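Local coordinates for protein CymD (Pseudomonas putida, PDB 6Z34) that forms an outer-membrane channel of the FadL family for the uptake of monoaromatic hydrocarbons, probably by lateral diffusion, at residues 342-347 and 352-357; 36-41 and 150-155. All coordinates share one frame; numbering follows the deposited sequence.

In the fold
Both contacts involve the beta-barrel wall, at places whose centres are 21 Å apart, and they hold different elements. Contact 1 pairs two neighbouring wall strands, 336-347 and 351-362, and is partly buried: one face, with Gln344, Arg354 and Val352, meets Met16 and Phe23 and so probably looks inward; the other carries Tyr345 and Phe353 at the surface. Contact 2 is buried and sets residues 36-41, in the loop before strand 43-58, against strand 151-171. Contact 1 buries 462 Å² and combines two pairs of backbone hydrogen bonds with a glutamine-arginine bond backed by a weak second one, whereas contact 2 buries 97 Å² and rests on a single hydroxyl-hydroxyl hydrogen bond, without backbone pairing between its segments.

Contact 1. Residues 342-347 and 352-357; sequences GAQYRY and VFRAGV
Gln344 and Arg354 lie side by side and point the same way from a non-hydrogen-bonded antiparallel pair. The carbonyl oxygen of the glutamine amide is gripped at the edge of the guanidinium: Arg354 NE donates to Gln344 OE1 at 2.7 Å, in the carbonyl plane and on a lone pair, while Arg354 NH2 adds a weak bond to the same oxygen at 3.3 Å. OE1 lies near the guanidinium plane; the amide and guanidinium planes are 64° apart, so the groups do not stack. With CG anti to the backbone N (chi1 166°) and the chain extended past it, Gln344 reaches the arginine beside Val352. Val352 CG1 packs 3.4 Å from Gln344 CG and also sits over one face of the Arg354 guanidinium, offset toward its rim. A leucine in place of Gln344 would probably leave Arg354 NE without this acceptor and its guanidinium less fixed in rotation. The other methyl, Val352 CG2, lies 3.7 Å from Arg346 NH1.

Phe353, on the opposite face, runs alongside Tyr347, whose CB is directed toward the partner strand; Tyr347 CB meets the edge of the phenyl ring at Phe353 CE2, 3.9 Å away. Between the faces, paired backbone bonds set the register: Tyr345 N to Phe353 O and Phe353 N to Tyr345 O are both 2.8 Å, and Ala343 and Ala355 form a second such pair. Gly342 and Gly356 approach to 3.8 Å between their CA atoms.

The two strands form a hairpin of the barrel wall. Strand 294-303 continues it beside 342-347, and strand 378-388 beside 352-357, where Ser386 OG bonds to Arg354 NH1 and Phe385 touches Phe353. Met16 and Phe23 of the N-terminal region pack on the face bearing Gln344 and Arg354.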
loop_
_atom_site.group_PDB
_atom_site.type_symbol
_atom_site.label_atom_id
_atom_site.label_comp_id
_atom_site.label_asym_id
_atom_site.label_seq_id
_atom_site.Cartn_x
_atom_site.Cartn_y
_atom_site.Cartn_z
ATOM N N GLY A 342 -9.983 16.863 -4.826
ATOM C CA GLY A 342 -11.367 16.439 -4.713
ATOM C C GLY A 342 -12.270 17.477 -4.071
ATOM O O GLY A 342 -11.807 18.489 -3.537
ATOM N N ALA A 343 -13.580 17.200 -4.114
ATOM C CA ALA A 343 -14.605 18.080 -3.560
ATOM C C ALA A 343 -15.717 17.263 -2.911
ATOM O O ALA A 343 -15.938 16.099 -3.255
ATOM C CB ALA A 343 -15.212 18.995 -4.627
ATOM N N GLN A 344 -16.444 17.909 -1.991
ATOM C CA GLN A 344 -17.503 17.274 -1.210
ATOM C C GLN A 344 -18.679 18.236 -1.052
ATOM O O GLN A 344 -18.490 19.379 -0.625
ATOM C CB GLN A 344 -16.969 16.843 0.169
ATOM C CG GLN A 344 -18.037 16.469 1.182
ATOM C CD GLN A 344 -17.474 15.902 2.488
ATOM O OE1 GLN A 344 -16.958 14.783 2.513
ATOM N NE2 GLN A 344 -17.595 16.660 3.581
ATOM N N TYR A 345 -19.886 17.777 -1.392
ATOM C CA TYR A 345 -21.117 18.552 -1.250
ATOM C C TYR A 345 -22.055 17.815 -0.305
ATOM O O TYR A 345 -22.470 16.690 -0.610
ATOM C CB TYR A 345 -21.808 18.767 -2.601
ATOM C CG TYR A 345 -23.169 19.448 -2.510
ATOM C CD1 TYR A 345 -23.299 20.724 -1.963
ATOM C CD2 TYR A 345 -24.321 18.823 -2.980
ATOM C CE1 TYR A 345 -24.540 21.359 -1.881
ATOM C CE2 TYR A 345 -25.569 19.452 -2.903
ATOM C CZ TYR A 345 -25.670 20.720 -2.352
ATOM O OH TYR A 345 -26.895 21.358 -2.267
ATOM N N ARG A 346 -22.379 18.454 0.834
ATOM C CA ARG A 346 -23.368 17.951 1.794
ATOM C C ARG A 346 -24.757 18.339 1.314
ATOM O O ARG A 346 -25.099 19.522 1.302
ATOM C CB ARG A 346 -23.121 18.521 3.190
ATOM C CG ARG A 346 -21.752 18.195 3.756
ATOM C CD ARG A 346 -21.727 18.173 5.281
ATOM N NE ARG A 346 -20.385 17.863 5.776
ATOM C CZ ARG A 346 -20.029 16.717 6.351
ATOM N NH1 ARG A 346 -20.918 15.743 6.527
ATOM N NH2 ARG A 346 -18.775 16.549 6.756
ATOM N N TYR A 347 -25.563 17.350 0.939
ATOM C CA TYR A 347 -26.893 17.560 0.364
ATOM C C TYR A 347 -27.948 17.024 1.337
ATOM O O TYR A 347 -28.171 15.813 1.437
ATOM C CB TYR A 347 -26.980 16.888 -1.004
ATOM C CG TYR A 347 -28.360 16.868 -1.618
ATOM C CD1 TYR A 347 -29.215 15.791 -1.417
ATOM C CD2 TYR A 347 -28.807 17.923 -2.409
ATOM C CE1 TYR A 347 -30.474 15.769 -1.976
ATOM C CE2 TYR A 347 -30.065 17.905 -2.974
ATOM C CZ TYR A 347 -30.894 16.824 -2.753
ATOM O OH TYR A 347 -32.152 16.797 -3.309
ATOM N N VAL A 352 -23.987 12.929 1.417
ATOM C CA VAL A 352 -22.769 13.657 1.082
ATOM C C VAL A 352 -22.257 13.097 -0.236
ATOM O O VAL A 352 -22.233 11.874 -0.423
ATOM C CB VAL A 352 -21.709 13.498 2.192
ATOM C CG1 VAL A 352 -20.435 14.169 1.805
ATOM C CG2 VAL A 352 -22.235 14.041 3.508
ATOM N N PHE A 353 -21.859 13.980 -1.156
ATOM C CA PHE A 353 -21.377 13.560 -2.469
ATOM C C PHE A 353 -19.954 14.049 -2.709
ATOM O O PHE A 353 -19.616 15.187 -2.372
ATOM C CB PHE A 353 -22.302 14.060 -3.569
ATOM C CG PHE A 353 -23.664 13.458 -3.503
ATOM C CD1 PHE A 353 -23.864 12.138 -3.851
ATOM C CD2 PHE A 353 -24.744 14.199 -3.053
ATOM C CE1 PHE A 353 -25.126 11.572 -3.771
ATOM C CE2 PHE A 353 -26.004 13.639 -2.970
ATOM C CZ PHE A 353 -26.197 12.326 -3.327
ATOM N N ARG A 354 -19.118 13.175 -3.284
ATOM C CA ARG A 354 -17.698 13.452 -3.461
ATOM C C ARG A 354 -17.249 13.150 -4.890
ATOM O O ARG A 354 -17.835 12.321 -5.586
ATOM C CB ARG A 354 -16.834 12.632 -2.493
ATOM C CG ARG A 354 -17.447 12.385 -1.146
ATOM C CD ARG A 354 -16.375 12.168 -0.107
ATOM N NE ARG A 354 -16.923 12.358 1.226
ATOM C CZ ARG A 354 -17.728 11.494 1.836
ATOM N NH1 ARG A 354 -18.074 10.359 1.241
ATOM N NH2 ARG A 354 -18.188 11.768 3.053
ATOM N N ALA A 355 -16.185 13.826 -5.322
ATOM C CA ALA A 355 -15.549 13.534 -6.606
ATOM C C ALA A 355 -14.091 13.965 -6.529
ATOM O O ALA A 355 -13.748 14.866 -5.763
ATOM C CB ALA A 355 -16.251 14.229 -7.775
ATOM N N GLY A 356 -13.234 13.312 -7.315
ATOM C CA GLY A 356 -11.816 13.604 -7.219
ATOM C C GLY A 356 -11.037 13.203 -8.449
ATOM O O GLY A 356 -11.497 12.407 -9.274
ATOM N N VAL A 357 -9.832 13.767 -8.553
ATOM C CA VAL A 357 -8.886 13.453 -9.609
ATOM C C VAL A 357 -7.543 13.148 -8.968
ATOM O O VAL A 357 -7.118 13.829 -8.028
ATOM C CB VAL A 357 -8.749 14.608 -10.620
ATOM C CG1 VAL A 357 -7.739 14.255 -11.687
ATOM C CG2 VAL A 357 -10.079 14.910 -11.258
#

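Contact 2. Residues 36-41 and 150-155; sequences TLTQMQ and KLSVGA
Thr38 and Ser152 meet without a flat group: no ring, amide or guanidinium takes part, so there is no face or edge to cover, and the contact is made by two hydroxyls. They are joined by a hydrogen bond, 2.7 Å from Thr38 OG1 to Ser152 OG. Ser152 OG is 3.6 Å from Thr38 CB and 3.7 Å from Thr38 CG2, so the serine oxygen rests against the branched end of the threonine as well as its hydroxyl. The same Thr38 OG1 is 3.4 Å from Ser152 CB.

Both CB atoms point toward the partner segment, which lets such short side chains span backbones whose CA atoms, in Thr38 and Ser152, are 7.0 Å apart. At Thr38 the hydroxyl is placed between the backbone N and the carbonyl carbon (chi1 62°), where it also hydrogen bonds to the carbonyl of Ala35. Two bonds therefore hold this buried oxygen, and the one to Ala35 O probably helps to fix the hydroxyl where Ser152 meets it. The turn itself is of 3-10 type, as the bonds from Gln39 N to Thr36 O (2.9 Å) and from Met40 N to Leu37 O (3.0 Å) indicate.

Ala144 and Gln146 of strand 131-146 touch Thr38 and Thr227 of strand 198-229 touches Thr36, so the turn also abuts the strands beside 151-171. Just beyond it the chain enters strand 43-58. An N-terminal region packed against the inner wall of the barrel is characteristic of FadL-family channels, in which it forms the hatch that plugs the lumen. Residues 36-41 probably belong to this hatch, as in other family members, and the contact would be one point where it meets the wall.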
loop_
_atom_site.group_PDB
_atom_site.type_symbol
_atom_site.label_atom_id
_atom_site.label_comp_id
_atom_site.label_asym_id
_atom_site.label_seq_id
_atom_site.Cartn_x
_atom_site.Cartn_y
_atom_site.Cartn_z
ATOM N N THR A 36 -5.388 14.771 11.704
ATOM C CA THR A 36 -6.775 15.075 11.343
ATOM C C THR A 36 -7.782 14.396 12.262
ATOM O O THR A 36 -8.967 14.742 12.213
ATOM C CB THR A 36 -7.091 14.683 9.897
ATOM O OG1 THR A 36 -6.840 13.291 9.702
ATOM C CG2 THR A 36 -6.275 15.562 8.876
ATOM N N LEU A 37 -7.344 13.435 13.082
ATOM C CA LEU A 37 -8.254 12.773 14.005
ATOM C C LEU A 37 -8.837 13.724 15.036
ATOM O O LEU A 37 -9.931 13.460 15.539
ATOM C CB LEU A 37 -7.540 11.634 14.716
ATOM C CG LEU A 37 -6.996 10.567 13.783
ATOM C CD1 LEU A 37 -6.084 9.648 14.571
ATOM C CD2 LEU A 37 -8.168 9.835 13.134
ATOM N N THR A 38 -8.157 14.833 15.352
ATOM C CA THR A 38 -8.776 15.821 16.238
ATOM C C THR A 38 -10.020 16.463 15.628
ATOM O O THR A 38 -10.787 17.086 16.368
ATOM C CB THR A 38 -7.771 16.912 16.663
ATOM O OG1 THR A 38 -7.287 17.642 15.524
ATOM C CG2 THR A 38 -6.613 16.295 17.398
ATOM N N GLN A 39 -10.254 16.299 14.319
ATOM C CA GLN A 39 -11.477 16.782 13.669
ATOM C C GLN A 39 -12.695 15.913 13.993
ATOM O O GLN A 39 -13.829 16.373 13.833
ATOM C CB GLN A 39 -11.285 16.819 12.146
ATOM C CG GLN A 39 -11.045 18.180 11.524
ATOM C CD GLN A 39 -9.674 18.724 11.830
ATOM O OE1 GLN A 39 -8.684 18.323 11.208
ATOM N NE2 GLN A 39 -9.602 19.653 12.784
ATOM N N MET A 40 -12.497 14.666 14.422
ATOM C CA MET A 40 -13.641 13.810 14.718
ATOM C C MET A 40 -14.322 14.234 16.012
ATOM O O MET A 40 -13.684 14.766 16.920
ATOM C CB MET A 40 -13.213 12.344 14.837
ATOM C CG MET A 40 -12.518 11.819 13.577
ATOM S SD MET A 40 -11.905 10.146 13.808
ATOM C CE MET A 40 -13.435 9.234 13.601
ATOM N N GLN A 41 -15.630 13.970 16.089
ATOM C CA GLN A 41 -16.410 14.272 17.285
ATOM C C GLN A 41 -15.942 13.427 18.463
ATOM O O GLN A 41 -15.389 12.337 18.299
ATOM C CB GLN A 41 -17.905 14.031 17.041
ATOM C CG GLN A 41 -18.511 14.870 15.925
ATOM C CD GLN A 41 -19.105 16.168 16.444
ATOM O OE1 GLN A 41 -20.119 16.161 17.144
ATOM N NE2 GLN A 41 -18.472 17.289 16.109
ATOM N N LYS A 150 -5.671 26.458 16.689
ATOM C CA LYS A 150 -5.187 26.399 15.314
ATOM C C LYS A 150 -4.322 25.177 15.006
ATOM O O LYS A 150 -4.397 24.652 13.892
ATOM C CB LYS A 150 -4.395 27.666 14.981
ATOM C CG LYS A 150 -5.205 28.938 15.036
ATOM C CD LYS A 150 -4.362 30.108 14.562
ATOM C CE LYS A 150 -5.170 31.398 14.515
ATOM N NZ LYS A 150 -6.529 31.131 13.973
ATOM N N LEU A 151 -3.518 24.709 15.959
ATOM C CA LEU A 151 -2.502 23.693 15.719
ATOM C C LEU A 151 -2.926 22.338 16.284
ATOM O O LEU A 151 -3.272 22.232 17.466
ATOM C CB LEU A 151 -1.165 24.118 16.334
ATOM C CG LEU A 151 -0.116 23.007 16.180
ATOM C CD1 LEU A 151 0.273 22.822 14.713
ATOM C CD2 LEU A 151 1.110 23.287 17.018
ATOM N N SER A 152 -2.892 21.307 15.433
ATOM C CA SER A 152 -3.080 19.915 15.824
ATOM C C SER A 152 -1.867 19.112 15.383
ATOM O O SER A 152 -1.377 19.285 14.259
ATOM C CB SER A 152 -4.331 19.314 15.187
ATOM O OG SER A 152 -5.473 19.567 15.981
ATOM N N VAL A 153 -1.389 18.231 16.259
ATOM C CA VAL A 153 -0.313 17.304 15.944
ATOM C C VAL A 153 -0.803 15.868 16.130
ATOM O O VAL A 153 -1.733 15.596 16.895
ATOM C CB VAL A 153 0.930 17.555 16.810
ATOM C CG1 VAL A 153 1.524 18.946 16.537
ATOM C CG2 VAL A 153 0.592 17.352 18.285
ATOM N N GLY A 154 -0.141 14.940 15.431
ATOM C CA GLY A 154 -0.512 13.537 15.491
ATOM C C GLY A 154 0.586 12.630 14.974
ATOM O O GLY A 154 1.412 13.015 14.133
ATOM N N ALA A 155 0.561 11.394 15.468
ATOM C CA ALA A 155 1.568 10.419 15.103
ATOM C C ALA A 155 0.943 9.040 15.154
ATOM O O ALA A 155 -0.078 8.828 15.828
ATOM C CB ALA A 155 2.788 10.469 16.026
#